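PDB 5EX2: peptidyl-prolyl cis-trans isomerase from Hirschia baltica, which probably catalyses cis-trans isomerisation of peptide bonds before proline, as a cyclophilin-type folding helper of the periplasm that also binds metal ions. Local coordinates for residues V48-K53 and P87-V92; A91-F96 and D163-K168; K53-G58 and V214-V219. All blocks are in the same frame, centred on the assembly; numbering follows the deposited sequence.

Interaction 1 of 3, residues V48-K53 and P87-V92; sequences VAQIRK and PDLEAV
Q50 reaches from helix 45-57 to the loop 87-92 and gives its side-chain amide to a backbone carbonyl. Its NE2 donates to E90 O at 2.9 Å. The donor lies nearly in line with the C=O bond (175°), while the N-H is bent (144°) and E90 O is tilted out of the amide plane. CG is anti to the backbone N and the chain bends at chi2 (83°), which carries the amide out to the loop. NE2 also donates to K168 O, so carbonyls of two loops hold the rotation of this buried group. L89 closes in from the opposite direction, its CD1 3.6 Å from Q50 NE2, and V92 CG1 lies 4.3 Å from the aliphatic Q50 CG. On the solvent side, by contrast, the exposed K53 runs out extended as far as CE, then turns at chi4; CE alone meets the loop, 4.3 Å from L89 CD1. Helix 45-57 packs on the outside of the cyclophilin barrel, V48 and R52 resting on L39 of strand 33-39, and the loop between helix 79-83 and strand 98-100 lies against this helix, with L89 also at V54 and V92 at N46 and H47.

Interaction 2 of 3, residues A91-F96 and D163-K168; sequences AVDGEF and DPNSGK
N165 and D93 lay their flat side-chain ends over one another at the surface, where the loop before strand 98-100 meets the loop joining strands 155-158 and 171-174 of the cyclophilin barrel. The carboxylate and amide planes are stacked, 27° apart, with D93 OD1 3.3 Å from N165 CG. Both residues turn CG away from their carbonyl carbons, and for N165 this (chi1 -69°) brings OD1 to G94 N at 3.0 Å. That bond is straight (161°) and lies in the plane of the amide carbonyl. Farther along, V92 N donates to G167 O at 2.8 Å, and V92 CG1, held between its own backbone N and carbonyl carbon, rests against the same oxygen. At the other end the F96 ring brings CZ to 3.7 Å from P164 CB, an apolar touch beside the polar ones. The loop 163-168 is shaped from within: a type I turn spans D163 to S166, an Asx turn runs from D163 OD1 to N165 N, and S166 OG donates to D163 O. Two waters fill in the pairing. One donates to V92 O and P164 O and accepts from G167 N; the other, 2.7 Å from D93 OD1, also donates to N165 O. The chemistry implies a join made by one direct backbone bond, one side-chain-to-backbone bond in which the N165 amide replaces a main-chain acceptor, and two bridging waters.

Interaction 3 of 3, residues K53-G58 and V214-V219; sequences KVVRTG and VSAVMV
The guanidinium of R56 lies over M218 with one face, an arginine-on-methionine packing at the edge of a contact otherwise made by van der Waals packing of V55 on the strand. The setting is the cyclophilin fold, a closed eight-stranded antiparallel barrel; here the C-terminal part of helix 45-57 packs on strand 212-218. The axes of 53-57 and 214-218 come within 7.5 Å of each other, and their directions differ by 122°, so the helix crosses the strand obliquely instead of running along it. V55 is the central side chain. With CG1 anti to the backbone N (chi1 167°), this methyl points between A216 and M218, lying 3.7 Å from A216 O and 3.8 Å from M218 CG, while both methyls meet A216 CB at 4.1 Å. A216 and M218 alternate with V217, whose CB points away from the helix, as expected for a strand with one side turned to it. Earlier in the same strand, V214 and S215 both face E29 of strand 25-30 in a classic beta bulge. G58 is the first residue to leave helical angles, with positive phi (80°), and T57 OG1 donates to V54 O just before it. R56 is extended from CG to NE, and its chain crosses that of M218 at about a right angle. Its charged end is held outside the two segments by salt bridges to D221 and D23, which fix the guanidinium while its NE rests 3.9 Å from M218 CG.

Helix 45-57 joins interactions 1 and 3: they share K53, their centres lie 11 Å apart, and they touch where L89 CD2 meets V54 CG2 at 3.7 Å and R52 CG meets M218 CE at 3.9 Å. The helix therefore carries the loop 87-92 and strand 212-218 on different parts of its surface. Interactions 1 and 2 share A91 and V92, with centres again 11 Å apart, and the bond from Q50 NE2 to K168 O joins them, drawing loop 163-168 into the same cluster. Interactions 2 and 3 are about 20 Å apart between centres and about 4 Å between nearest atoms, without touching. All three lie away from the magnesium site of Q115, Q133 and E135.

Interaction 1 of 3, residues V48-K53 and P87-V92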
loop_
_atom_site.group_PDB
_atom_site.type_symbol
_atom_site.label_atom_id
_atom_site.label_comp_id
_atom_site.label_asym_id
_atom_site.label_seq_id
_atom_site.Cartn_x
_atom_site.Cartn_y
_atom_site.Cartn_z
ATOM N N VAL A 48 -5.032 -3.643 8.684
ATOM C CA VAL A 48 -4.223 -2.533 9.177
ATOM C C VAL A 48 -4.010 -2.651 10.685
ATOM O O VAL A 48 -2.894 -2.437 11.180
ATOM C CB VAL A 48 -4.878 -1.184 8.801
ATOM C CG1 VAL A 48 -4.322 -0.013 9.613
ATOM C CG2 VAL A 48 -4.707 -0.949 7.311
ATOM N N ALA A 49 -5.051 -3.022 11.420
ATOM C CA ALA A 49 -4.901 -3.227 12.855
ATOM C C ALA A 49 -3.930 -4.381 13.115
ATOM O O ALA A 49 -3.098 -4.325 14.021
ATOM C CB ALA A 49 -6.239 -3.497 13.512
ATOM N N GLN A 50 -4.042 -5.442 12.328
ATOM C CA GLN A 50 -3.138 -6.585 12.463
ATOM C C GLN A 50 -1.689 -6.189 12.249
ATOM O O GLN A 50 -0.805 -6.581 13.014
ATOM C CB GLN A 50 -3.536 -7.675 11.479
ATOM C CG GLN A 50 -2.682 -8.941 11.517
ATOM C CD GLN A 50 -3.092 -9.920 12.601
ATOM O OE1 GLN A 50 -3.938 -9.628 13.444
ATOM N NE2 GLN A 50 -2.505 -11.111 12.561
ATOM N N ILE A 51 -1.416 -5.411 11.210
ATOM C CA ILE A 51 -0.037 -5.026 10.921
ATOM C C ILE A 51 0.522 -4.177 12.059
ATOM O O ILE A 51 1.631 -4.415 12.507
ATOM C CB ILE A 51 0.073 -4.280 9.582
ATOM C CG1 ILE A 51 -0.303 -5.224 8.416
ATOM C CG2 ILE A 51 1.460 -3.694 9.392
ATOM C CD1 ILE A 51 0.531 -6.504 8.290
ATOM N N ARG A 52 -0.236 -3.207 12.548
ATOM C CA ARG A 52 0.247 -2.431 13.694
ATOM C C ARG A 52 0.585 -3.329 14.874
ATOM O O ARG A 52 1.624 -3.168 15.520
ATOM C CB ARG A 52 -0.786 -1.402 14.147
ATOM C CG ARG A 52 -1.055 -0.297 13.163
ATOM C CD ARG A 52 -1.695 0.897 13.852
ATOM N NE ARG A 52 -2.231 1.830 12.872
ATOM C CZ ARG A 52 -3.504 1.886 12.505
ATOM N NH1 ARG A 52 -4.413 1.081 13.047
ATOM N NH2 ARG A 52 -3.872 2.770 11.596
ATOM N N LYS A 53 -0.299 -4.268 15.159
ATOM C CA LYS A 53 -0.113 -5.200 16.252
ATOM C C LYS A 53 1.159 -6.016 16.067
ATOM O O LYS A 53 1.965 -6.123 16.985
ATOM C CB LYS A 53 -1.339 -6.108 16.348
ATOM C CG LYS A 53 -1.272 -7.193 17.396
ATOM C CD LYS A 53 -2.537 -8.055 17.349
ATOM C CE LYS A 53 -2.467 -9.220 18.331
ATOM N NZ LYS A 53 -2.643 -8.782 19.742
ATOM N N PRO A 87 4.405 -18.083 16.588
ATOM C CA PRO A 87 4.128 -16.907 17.406
ATOM C C PRO A 87 2.735 -16.936 17.994
ATOM O O PRO A 87 1.835 -17.594 17.464
ATOM C CB PRO A 87 4.279 -15.756 16.424
ATOM C CG PRO A 87 3.912 -16.342 15.106
ATOM C CD PRO A 87 4.427 -17.761 15.151
ATOM N N ASP A 88 2.566 -16.207 19.085
ATOM C CA ASP A 88 1.253 -15.982 19.654
ATOM C C ASP A 88 0.494 -14.949 18.818
ATOM O O ASP A 88 0.515 -13.748 19.106
ATOM C CB ASP A 88 1.381 -15.514 21.097
ATOM C CG ASP A 88 0.043 -15.224 21.732
ATOM O OD1 ASP A 88 -1.000 -15.624 21.159
ATOM O OD2 ASP A 88 0.030 -14.597 22.811
ATOM N N LEU A 89 -0.165 -15.415 17.763
ATOM C CA LEU A 89 -0.747 -14.506 16.789
ATOM C C LEU A 89 -1.889 -15.206 16.075
ATOM O O LEU A 89 -1.724 -16.342 15.629
ATOM C CB LEU A 89 0.323 -14.055 15.798
ATOM C CG LEU A 89 -0.076 -13.007 14.778
ATOM C CD1 LEU A 89 -0.506 -11.722 15.465
ATOM C CD2 LEU A 89 1.114 -12.769 13.874
ATOM N N GLU A 90 -3.044 -14.552 16.009
ATOM C CA GLU A 90 -4.209 -15.111 15.337
ATOM C C GLU A 90 -4.317 -14.624 13.902
ATOM O O GLU A 90 -3.832 -13.539 13.548
ATOM C CB GLU A 90 -5.490 -14.762 16.101
ATOM C CG GLU A 90 -5.554 -15.347 17.505
ATOM C CD GLU A 90 -5.544 -16.864 17.509
ATOM O OE1 GLU A 90 -6.256 -17.468 16.677
ATOM O OE2 GLU A 90 -4.811 -17.452 18.335
ATOM N N ALA A 91 -4.978 -15.426 13.081
ATOM C CA ALA A 91 -5.225 -15.062 11.701
ATOM C C ALA A 91 -6.267 -13.960 11.632
ATOM O O ALA A 91 -6.989 -13.691 12.600
ATOM C CB ALA A 91 -5.680 -16.280 10.911
ATOM N N VAL A 92 -6.335 -13.327 10.470
ATOM C CA VAL A 92 -7.304 -12.278 10.221
ATOM C C VAL A 92 -8.147 -12.674 9.013
ATOM O O VAL A 92 -7.623 -13.193 8.035
ATOM C CB VAL A 92 -6.584 -10.920 10.010
ATOM C CG1 VAL A 92 -5.460 -11.045 8.993
ATOM C CG2 VAL A 92 -7.566 -9.830 9.628
#

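Interaction 2 of 3, residues A91-F96 and D163-K168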
loop_
_atom_site.group_PDB
_atom_site.type_symbol
_atom_site.label_atom_id
_atom_site.label_comp_id
_atom_site.label_asym_id
_atom_site.label_seq_id
_atom_site.Cartn_x
_atom_site.Cartn_y
_atom_site.Cartn_z
ATOM N N ALA A 91 -4.978 -15.426 13.081
ATOM C CA ALA A 91 -5.225 -15.062 11.701
ATOM C C ALA A 91 -6.267 -13.960 11.632
ATOM O O ALA A 91 -6.989 -13.691 12.600
ATOM C CB ALA A 91 -5.680 -16.280 10.911
ATOM N N VAL A 92 -6.335 -13.327 10.470
ATOM C CA VAL A 92 -7.304 -12.278 10.221
ATOM C C VAL A 92 -8.147 -12.674 9.013
ATOM O O VAL A 92 -7.623 -13.193 8.035
ATOM C CB VAL A 92 -6.584 -10.920 10.010
ATOM C CG1 VAL A 92 -5.460 -11.045 8.993
ATOM C CG2 VAL A 92 -7.566 -9.830 9.628
ATOM N N ASP A 93 -9.453 -12.442 9.091
ATOM C CA ASP A 93 -10.341 -12.814 7.996
ATOM C C ASP A 93 -10.042 -11.976 6.769
ATOM O O ASP A 93 -9.685 -10.797 6.876
ATOM C CB ASP A 93 -11.814 -12.640 8.382
ATOM C CG ASP A 93 -12.328 -13.750 9.280
ATOM O OD1 ASP A 93 -11.577 -14.710 9.535
ATOM O OD2 ASP A 93 -13.494 -13.660 9.725
ATOM N N GLY A 94 -10.222 -12.578 5.600
ATOM C CA GLY A 94 -9.942 -11.898 4.354
ATOM C C GLY A 94 -10.723 -10.602 4.231
ATOM O O GLY A 94 -11.890 -10.508 4.637
ATOM N N GLU A 95 -10.052 -9.597 3.680
ATOM C CA GLU A 95 -10.630 -8.304 3.368
ATOM C C GLU A 95 -10.217 -7.993 1.944
ATOM O O GLU A 95 -9.279 -7.218 1.711
ATOM C CB GLU A 95 -10.143 -7.211 4.327
ATOM C CG GLU A 95 -10.755 -7.258 5.709
ATOM C CD GLU A 95 -10.163 -6.214 6.633
ATOM O OE1 GLU A 95 -8.914 -6.151 6.735
ATOM O OE2 GLU A 95 -10.938 -5.458 7.265
ATOM N N PHE A 96 -10.916 -8.578 0.980
ATOM C CA PHE A 96 -10.482 -8.497 -0.404
ATOM C C PHE A 96 -11.124 -7.330 -1.142
ATOM O O PHE A 96 -10.618 -6.873 -2.166
ATOM C CB PHE A 96 -10.812 -9.793 -1.142
ATOM C CG PHE A 96 -10.268 -11.047 -0.485
ATOM C CD1 PHE A 96 -9.118 -11.040 0.270
ATOM C CD2 PHE A 96 -10.937 -12.247 -0.645
ATOM C CE1 PHE A 96 -8.658 -12.220 0.846
ATOM C CE2 PHE A 96 -10.469 -13.418 -0.071
ATOM C CZ PHE A 96 -9.334 -13.394 0.678
ATOM N N ASP A 163 -7.018 -21.109 1.881
ATOM C CA ASP A 163 -8.012 -20.627 2.838
ATOM C C ASP A 163 -8.057 -19.096 2.864
ATOM O O ASP A 163 -7.072 -18.459 3.246
ATOM C CB ASP A 163 -7.683 -21.153 4.238
ATOM C CG ASP A 163 -8.686 -20.710 5.298
ATOM O OD1 ASP A 163 -9.601 -19.912 5.015
ATOM O OD2 ASP A 163 -8.553 -21.175 6.449
ATOM N N PRO A 164 -9.203 -18.493 2.500
ATOM C CA PRO A 164 -9.204 -17.027 2.420
ATOM C C PRO A 164 -9.025 -16.325 3.770
ATOM O O PRO A 164 -8.756 -15.127 3.778
ATOM C CB PRO A 164 -10.585 -16.707 1.829
ATOM C CG PRO A 164 -11.419 -17.864 2.180
ATOM C CD PRO A 164 -10.510 -19.055 2.136
ATOM N N ASN A 165 -9.152 -17.055 4.871
ATOM C CA ASN A 165 -9.041 -16.474 6.203
ATOM C C ASN A 165 -7.731 -16.821 6.910
ATOM O O ASN A 165 -7.641 -16.726 8.132
ATOM C CB ASN A 165 -10.219 -16.916 7.069
ATOM C CG ASN A 165 -11.523 -16.309 6.621
ATOM O OD1 ASN A 165 -11.556 -15.204 6.077
ATOM N ND2 ASN A 165 -12.608 -17.033 6.837
ATOM N N SER A 166 -6.715 -17.189 6.138
ATOM C CA SER A 166 -5.457 -17.663 6.710
ATOM C C SER A 166 -4.373 -16.585 6.791
ATOM O O SER A 166 -3.271 -16.852 7.271
ATOM C CB SER A 166 -4.941 -18.849 5.899
ATOM O OG SER A 166 -4.649 -18.472 4.567
ATOM N N GLY A 167 -4.674 -15.368 6.357
ATOM C CA GLY A 167 -3.715 -14.284 6.482
ATOM C C GLY A 167 -3.384 -14.078 7.942
ATOM O O GLY A 167 -4.249 -14.213 8.802
ATOM N N LYS A 168 -2.121 -13.794 8.244
ATOM C CA LYS A 168 -1.702 -13.679 9.640
ATOM C C LYS A 168 -0.538 -12.728 9.801
ATOM O O LYS A 168 -0.697 -11.651 10.370
ATOM C CB LYS A 168 -1.337 -15.051 10.207
ATOM C CG LYS A 168 -1.001 -15.002 11.692
ATOM C CD LYS A 168 -0.826 -16.387 12.288
ATOM C CE LYS A 168 0.423 -17.073 11.782
ATOM N NZ LYS A 168 0.482 -18.474 12.295
HETATM O O HOH W 1 -6.937 -13.893 5.504
HETATM O O HOH W 2 -9.129 -15.645 10.252
#

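Interaction 3 of 3, residues K53-G58 and V214-V219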
loop_
_atom_site.group_PDB
_atom_site.type_symbol
_atom_site.label_atom_id
_atom_site.label_comp_id
_atom_site.label_asym_id
_atom_site.label_seq_id
_atom_site.Cartn_x
_atom_site.Cartn_y
_atom_site.Cartn_z
ATOM N N LYS A 53 -0.299 -4.268 15.159
ATOM C CA LYS A 53 -0.113 -5.200 16.252
ATOM C C LYS A 53 1.159 -6.016 16.067
ATOM O O LYS A 53 1.965 -6.123 16.985
ATOM C CB LYS A 53 -1.339 -6.108 16.348
ATOM C CG LYS A 53 -1.272 -7.193 17.396
ATOM C CD LYS A 53 -2.537 -8.055 17.349
ATOM C CE LYS A 53 -2.467 -9.220 18.331
ATOM N NZ LYS A 53 -2.643 -8.782 19.742
ATOM N N VAL A 54 1.348 -6.605 14.891
ATOM C CA VAL A 54 2.523 -7.453 14.680
ATOM C C VAL A 54 3.811 -6.620 14.733
ATOM O O VAL A 54 4.794 -7.012 15.355
ATOM C CB VAL A 54 2.412 -8.230 13.347
ATOM C CG1 VAL A 54 3.652 -9.068 13.096
ATOM C CG2 VAL A 54 1.188 -9.129 13.370
ATOM N N VAL A 55 3.799 -5.447 14.118
ATOM C CA VAL A 55 4.959 -4.573 14.163
ATOM C C VAL A 55 5.350 -4.321 15.615
ATOM O O VAL A 55 6.519 -4.447 15.984
ATOM C CB VAL A 55 4.685 -3.226 13.421
ATOM C CG1 VAL A 55 5.770 -2.196 13.726
ATOM C CG2 VAL A 55 4.597 -3.452 11.930
ATOM N N ARG A 56 4.361 -4.019 16.448
ATOM C CA ARG A 56 4.620 -3.624 17.828
ATOM C C ARG A 56 5.056 -4.781 18.723
ATOM O O ARG A 56 5.529 -4.548 19.816
ATOM C CB ARG A 56 3.384 -2.918 18.399
ATOM C CG ARG A 56 3.309 -1.506 17.896
ATOM C CD ARG A 56 1.954 -0.921 18.088
ATOM N NE ARG A 56 1.985 0.482 17.720
ATOM C CZ ARG A 56 0.926 1.194 17.365
ATOM N NH1 ARG A 56 -0.276 0.632 17.295
ATOM N NH2 ARG A 56 1.081 2.473 17.064
ATOM N N THR A 57 4.929 -6.018 18.252
ATOM C CA THR A 57 5.519 -7.148 18.982
ATOM C C THR A 57 7.029 -7.246 18.803
ATOM O O THR A 57 7.697 -7.965 19.554
ATOM C CB THR A 57 4.956 -8.516 18.545
ATOM O OG1 THR A 57 5.393 -8.807 17.210
ATOM C CG2 THR A 57 3.450 -8.562 18.655
ATOM N N GLY A 58 7.550 -6.568 17.783
ATOM C CA GLY A 58 8.945 -6.696 17.416
ATOM C C GLY A 58 9.256 -7.932 16.591
ATOM O O GLY A 58 10.389 -8.107 16.124
ATOM N N VAL A 214 15.003 -6.196 8.526
ATOM C CA VAL A 214 15.817 -6.014 9.719
ATOM C C VAL A 214 15.006 -5.465 10.893
ATOM O O VAL A 214 15.182 -5.878 12.047
ATOM C CB VAL A 214 16.997 -5.070 9.420
ATOM C CG1 VAL A 214 17.813 -4.800 10.673
ATOM C CG2 VAL A 214 17.869 -5.625 8.318
ATOM N N SER A 215 14.133 -4.507 10.600
ATOM C CA SER A 215 13.283 -3.929 11.631
ATOM C C SER A 215 12.034 -3.328 11.020
ATOM O O SER A 215 12.015 -2.963 9.855
ATOM C CB SER A 215 14.038 -2.858 12.422
ATOM O OG SER A 215 14.310 -1.730 11.608
ATOM N N ALA A 216 11.000 -3.226 11.839
ATOM C CA ALA A 216 9.765 -2.561 11.480
ATOM C C ALA A 216 9.374 -1.650 12.630
ATOM O O ALA A 216 9.449 -2.044 13.797
ATOM C CB ALA A 216 8.672 -3.576 11.185
ATOM N N VAL A 217 8.961 -0.433 12.296
ATOM C CA VAL A 217 8.583 0.560 13.291
ATOM C C VAL A 217 7.372 1.340 12.830
ATOM O O VAL A 217 7.319 1.772 11.693
ATOM C CB VAL A 217 9.733 1.564 13.574
ATOM C CG1 VAL A 217 9.348 2.516 14.684
ATOM C CG2 VAL A 217 11.005 0.834 13.948
ATOM N N MET A 218 6.393 1.500 13.714
ATOM C CA MET A 218 5.316 2.459 13.510
ATOM C C MET A 218 5.810 3.859 13.839
ATOM O O MET A 218 6.354 4.107 14.915
ATOM C CB MET A 218 4.129 2.146 14.415
ATOM C CG MET A 218 3.476 0.810 14.183
ATOM S SD MET A 218 2.841 0.602 12.508
ATOM C CE MET A 218 1.892 2.124 12.318
ATOM N N VAL A 219 5.614 4.788 12.917
ATOM C CA VAL A 219 6.164 6.115 13.120
ATOM C C VAL A 219 5.524 6.793 14.340
ATOM O O VAL A 219 6.179 7.586 15.011
ATOM C CB VAL A 219 6.003 6.964 11.834
ATOM C CG1 VAL A 219 6.361 8.400 12.049
ATOM C CG2 VAL A 219 6.908 6.396 10.759
#